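Local atomic coordinates of nucleoporin NUP82 (Chaetomium thermophilum, PDB entry 5CWW), a protein that probably serves as a structural component of the nuclear pore complex and as a docking partner for nuclear transport factors. Residues C429-V437 with V484-F492. Sequence-based numbering, arbitrary orientation.
Sequences CLLSTSGQV and VTPDGWPMF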
ATOM      1  N   CYS B 429      11.995   0.243   0.275  1.00 45.55           N
ATOM      2  CA  CYS B 429      12.333   1.016   1.462  1.00 48.17           C
ATOM      3  C   CYS B 429      11.166   0.979   2.445  1.00 45.31           C
ATOM      4  O   CYS B 429      10.015   1.208   2.061  1.00 44.67           O
ATOM      5  CB  CYS B 429      12.679   2.457   1.083  1.00 50.34           C
ATOM      6  SG  CYS B 429      13.949   2.588  -0.208  1.00 46.54           S
ATOM      7  N   LEU B 430      11.469   0.682   3.706  1.00 47.37           N
ATOM      8  CA  LEU B 430      10.448   0.485   4.732  1.00 44.77           C
ATOM      9  C   LEU B 430      10.672   1.431   5.906  1.00 45.68           C
ATOM     10  O   LEU B 430      11.774   1.509   6.444  1.00 47.65           O
ATOM     11  CB  LEU B 430      10.450  -0.964   5.221  1.00 43.71           C
ATOM     12  CG  LEU B 430      10.389  -2.048   4.141  1.00 42.19           C
ATOM     13  CD1 LEU B 430      10.576  -3.428   4.758  1.00 42.27           C
ATOM     14  CD2 LEU B 430       9.077  -1.978   3.376  1.00 41.45           C
ATOM     15  N   LEU B 431       9.613   2.128   6.303  1.00 44.40           N
ATOM     16  CA  LEU B 431       9.676   3.112   7.380  1.00 46.81           C
ATOM     17  C   LEU B 431       8.875   2.642   8.592  1.00 48.71           C
ATOM     18  O   LEU B 431       7.666   2.412   8.502  1.00 46.93           O
ATOM     19  CB  LEU B 431       9.154   4.458   6.877  1.00 47.42           C
ATOM     20  CG  LEU B 431       9.258   5.701   7.761  1.00 49.61           C
ATOM     21  CD1 LEU B 431      10.663   5.892   8.312  1.00 53.07           C
ATOM     22  CD2 LEU B 431       8.847   6.914   6.935  1.00 52.05           C
ATOM     23  N   SER B 432       9.561   2.492   9.722  1.00 55.27           N
ATOM     24  CA  SER B 432       8.939   2.029  10.958  1.00 58.24           C
ATOM     25  C   SER B 432       8.400   3.193  11.782  1.00 58.07           C
ATOM     26  O   SER B 432       8.781   4.343  11.564  1.00 61.31           O
ATOM     27  CB  SER B 432       9.940   1.229  11.795  1.00 63.15           C
ATOM     28  OG  SER B 432      10.549   0.205  11.029  1.00 63.73           O
ATOM     29  N   THR B 433       7.524   2.883  12.735  1.00 56.33           N
ATOM     30  CA  THR B 433       6.993   3.880  13.662  1.00 56.68           C
ATOM     31  C   THR B 433       8.117   4.660  14.331  1.00 59.60           C
ATOM     32  O   THR B 433       8.012   5.870  14.532  1.00 60.26           O
ATOM     33  CB  THR B 433       6.124   3.221  14.756  1.00 56.71           C
ATOM     34  OG1 THR B 433       5.057   2.483  14.145  1.00 56.94           O
ATOM     35  CG2 THR B 433       5.539   4.268  15.701  1.00 57.76           C
ATOM     36  N   SER B 434       9.193   3.958  14.666  1.00 61.45           N
ATOM     37  CA  SER B 434      10.319   4.561  15.370  1.00 64.73           C
ATOM     38  C   SER B 434      11.097   5.525  14.483  1.00 63.92           C
ATOM     39  O   SER B 434      11.950   6.267  14.967  1.00 65.73           O
ATOM     40  CB  SER B 434      11.263   3.477  15.888  1.00 67.16           C
ATOM     41  OG  SER B 434      11.918   2.827  14.814  1.00 66.41           O
ATOM     42  N   GLY B 435      10.807   5.505  13.186  1.00 59.91           N
ATOM     43  CA  GLY B 435      11.550   6.298  12.226  1.00 58.47           C
ATOM     44  C   GLY B 435      12.695   5.508  11.621  1.00 57.17           C
ATOM     45  O   GLY B 435      13.460   6.030  10.811  1.00 56.52           O
ATOM     46  N   GLN B 436      12.819   4.248  12.025  1.00 58.85           N
ATOM     47  CA  GLN B 436      13.806   3.350  11.439  1.00 58.92           C
ATOM     48  C   GLN B 436      13.523   3.163   9.955  1.00 55.43           C
ATOM     49  O   GLN B 436      12.375   2.968   9.554  1.00 55.31           O
ATOM     50  CB  GLN B 436      13.799   1.993  12.151  1.00 61.45           C
ATOM     51  CG  GLN B 436      14.756   0.957  11.558  1.00 62.41           C
ATOM     52  CD  GLN B 436      14.390  -0.466  11.939  1.00 62.15           C
ATOM     53  OE1 GLN B 436      13.546  -1.101  11.296  1.00 61.91           O
ATOM     54  NE2 GLN B 436      15.025  -0.977  12.986  1.00 62.78           N
ATOM     55  N   VAL B 437      14.579   3.229   9.151  1.00 52.04           N
ATOM     56  CA  VAL B 437      14.484   2.986   7.717  1.00 48.41           C
ATOM     57  C   VAL B 437      15.237   1.713   7.363  1.00 48.00           C
ATOM     58  O   VAL B 437      16.349   1.485   7.840  1.00 47.94           O
ATOM     59  CB  VAL B 437      15.055   4.158   6.896  1.00 49.60           C
ATOM     60  CG1 VAL B 437      14.974   3.862   5.400  1.00 47.39           C
ATOM     61  CG2 VAL B 437      14.309   5.444   7.221  1.00 50.29           C
ATOM     62  N   VAL B 484      11.208   9.737  19.367  1.00 73.68           N
ATOM     63  CA  VAL B 484      10.227   8.733  18.976  1.00 72.12           C
ATOM     64  C   VAL B 484       8.920   8.901  19.743  1.00 75.83           C
ATOM     65  O   VAL B 484       8.904   8.858  20.973  1.00 76.54           O
ATOM     66  CB  VAL B 484      10.760   7.303  19.209  1.00 72.60           C
ATOM     67  CG1 VAL B 484       9.735   6.262  18.768  1.00 73.49           C
ATOM     68  CG2 VAL B 484      12.074   7.098  18.473  1.00 70.53           C
ATOM     69  N   THR B 485       7.830   9.094  19.006  1.00 78.17           N
ATOM     70  CA  THR B 485       6.493   9.126  19.590  1.00 82.12           C
ATOM     71  C   THR B 485       5.839   7.761  19.381  1.00 81.58           C
ATOM     72  O   THR B 485       6.018   7.147  18.329  1.00 81.89           O
ATOM     73  CB  THR B 485       5.616  10.232  18.970  1.00 82.14           C
ATOM     74  OG1 THR B 485       5.451   9.991  17.568  1.00 80.10           O
ATOM     75  CG2 THR B 485       6.250  11.599  19.176  1.00 83.27           C
ATOM     76  N   PRO B 486       5.077   7.282  20.379  1.00 82.72           N
ATOM     77  CA  PRO B 486       4.556   5.908  20.337  1.00 82.73           C
ATOM     78  C   PRO B 486       3.579   5.659  19.189  1.00 86.21           C
ATOM     79  O   PRO B 486       3.480   4.530  18.707  1.00 80.59           O
ATOM     80  CB  PRO B 486       3.850   5.762  21.690  1.00 84.03           C
ATOM     81  CG  PRO B 486       3.473   7.150  22.071  1.00 84.30           C
ATOM     82  CD  PRO B 486       4.564   8.032  21.539  1.00 82.61           C
ATOM     83  N   ASP B 487       2.877   6.705  18.766  1.00 94.94           N
ATOM     84  CA  ASP B 487       1.880   6.600  17.707  1.00100.14           C
ATOM     85  C   ASP B 487       2.232   7.509  16.534  1.00 94.90           C
ATOM     86  O   ASP B 487       1.350   8.003  15.832  1.00 98.09           O
ATOM     87  CB  ASP B 487       0.491   6.945  18.250  1.00109.11           C
ATOM     88  CG  ASP B 487       0.419   8.348  18.823  1.00112.70           C
ATOM     89  OD1 ASP B 487       1.486   8.932  19.111  1.00114.17           O
ATOM     90  OD2 ASP B 487      -0.707   8.863  18.990  1.00115.74           O
ATOM     91  N   GLY B 488       3.525   7.727  16.321  1.00 84.70           N
ATOM     92  CA  GLY B 488       3.976   8.613  15.264  1.00 74.66           C
ATOM     93  C   GLY B 488       3.808   7.999  13.887  1.00 68.38           C
ATOM     94  O   GLY B 488       3.950   6.786  13.714  1.00 65.31           O
ATOM     95  N   TRP B 489       3.506   8.850  12.910  0.50 68.37           N
ATOM     96  CA  TRP B 489       3.328   8.425  11.526  0.50 65.89           C
ATOM     97  C   TRP B 489       4.335   9.119  10.616  0.50 65.22           C
ATOM     98  O   TRP B 489       4.005  10.106   9.958  0.50 63.80           O
ATOM     99  CB  TRP B 489       1.903   8.722  11.054  0.50 72.28           C
ATOM    100  CG  TRP B 489       0.927   7.639  11.378  0.50 68.08           C
ATOM    101  CD1 TRP B 489       0.271   7.451  12.560  0.50 77.26           C
ATOM    102  CD2 TRP B 489       0.489   6.592  10.505  0.50 79.34           C
ATOM    103  NE1 TRP B 489      -0.546   6.349  12.477  0.50 79.02           N
ATOM    104  CE2 TRP B 489      -0.430   5.804  11.226  0.50 71.15           C
ATOM    105  CE3 TRP B 489       0.788   6.243   9.184  0.50 70.19           C
ATOM    106  CZ2 TRP B 489      -1.053   4.689  10.670  0.50 79.71           C
ATOM    107  CZ3 TRP B 489       0.169   5.136   8.634  0.50 74.97           C
ATOM    108  CH2 TRP B 489      -0.742   4.372   9.376  0.50 74.43           C
ATOM    109  N   PRO B 490       5.575   8.610  10.582  1.00 59.73           N
ATOM    110  CA  PRO B 490       6.564   9.180   9.662  1.00 56.08           C
ATOM    111  C   PRO B 490       6.233   8.819   8.214  1.00 52.16           C
ATOM    112  O   PRO B 490       5.623   7.776   7.980  1.00 49.41           O
ATOM    113  CB  PRO B 490       7.880   8.547  10.126  1.00 57.28           C
ATOM    114  CG  PRO B 490       7.473   7.258  10.761  1.00 58.24           C
ATOM    115  CD  PRO B 490       6.134   7.514  11.394  1.00 60.49           C
ATOM    116  N   MET B 491       6.628   9.667   7.266  1.00 52.14           N
ATOM    117  CA  MET B 491       6.234   9.502   5.868  1.00 52.95           C
ATOM    118  C   MET B 491       7.414   9.588   4.908  1.00 51.49           C
ATOM    119  O   MET B 491       8.337  10.367   5.122  1.00 51.32           O
ATOM    120  CB  MET B 491       5.209  10.569   5.486  1.00 56.08           C
ATOM    121  CG  MET B 491       3.947  10.563   6.329  1.00 58.00           C
ATOM    122  SD  MET B 491       2.956  12.044   6.051  1.00 58.06           S
ATOM    123  CE  MET B 491       3.902  13.257   6.965  1.00 56.79           C
ATOM    124  N   PHE B 492       7.369   8.789   3.846  1.00 49.62           N
ATOM    125  CA  PHE B 492       8.315   8.918   2.741  1.00 49.88           C
ATOM    126  C   PHE B 492       7.850  10.000   1.767  1.00 49.76           C
ATOM    127  O   PHE B 492       6.650  10.235   1.616  1.00 50.80           O
ATOM    128  CB  PHE B 492       8.466   7.592   1.989  1.00 49.42           C
ATOM    129  CG  PHE B 492       9.407   6.613   2.638  1.00 49.95           C
ATOM    130  CD1 PHE B 492      10.674   7.001   3.043  1.00 50.07           C
ATOM    131  CD2 PHE B 492       9.024   5.294   2.829  1.00 50.55           C
ATOM    132  CE1 PHE B 492      11.541   6.093   3.632  1.00 50.47           C
ATOM    133  CE2 PHE B 492       9.885   4.381   3.414  1.00 49.85           C
ATOM    134  CZ  PHE B 492      11.147   4.783   3.815  1.00 51.09           C
TER
HETATM  135  O   HOH W   1       7.377   7.977  16.126  1.00 55.72           O
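Apolar packing between consecutive blades of this N-terminal beta-propeller domain joins L431, on the strand that leads into the 432–435 turn, to P490 and F492 where the 491–494 strand begins. L431 is the side chain that meets both. With CG anti to the backbone N (chi1 -173°), its CD2 methyl sits almost centrally over one face of the F492 ring, 4.2 Å from the centroid in a CH-pi contact only 3° off the normal, while its CB meets F492 CE2 at 3.5 Å. The same CD2 lies 3.7 Å from P490 CB. C429 CB reaches F492 CZ at 3.9 Å, V437 CG1 comes to the ring edge, and beyond these segments F502 meets the ring steeply. Replacing F492 by an alanine would probably leave the L431 methyl without its aromatic face and open a gap between C429 and V437. At the type I turn from S432 to G435, one water donates to both T433 O and T485 O, each at 2.7 Å. T433 OG1 hydrogen-bonds E388 and K390 NZ, and that NZ also bonds G488 O. No direct hydrogen bond crosses between the segments; apolar packing, the water and strand 389–395, through K390 and D391, together join them.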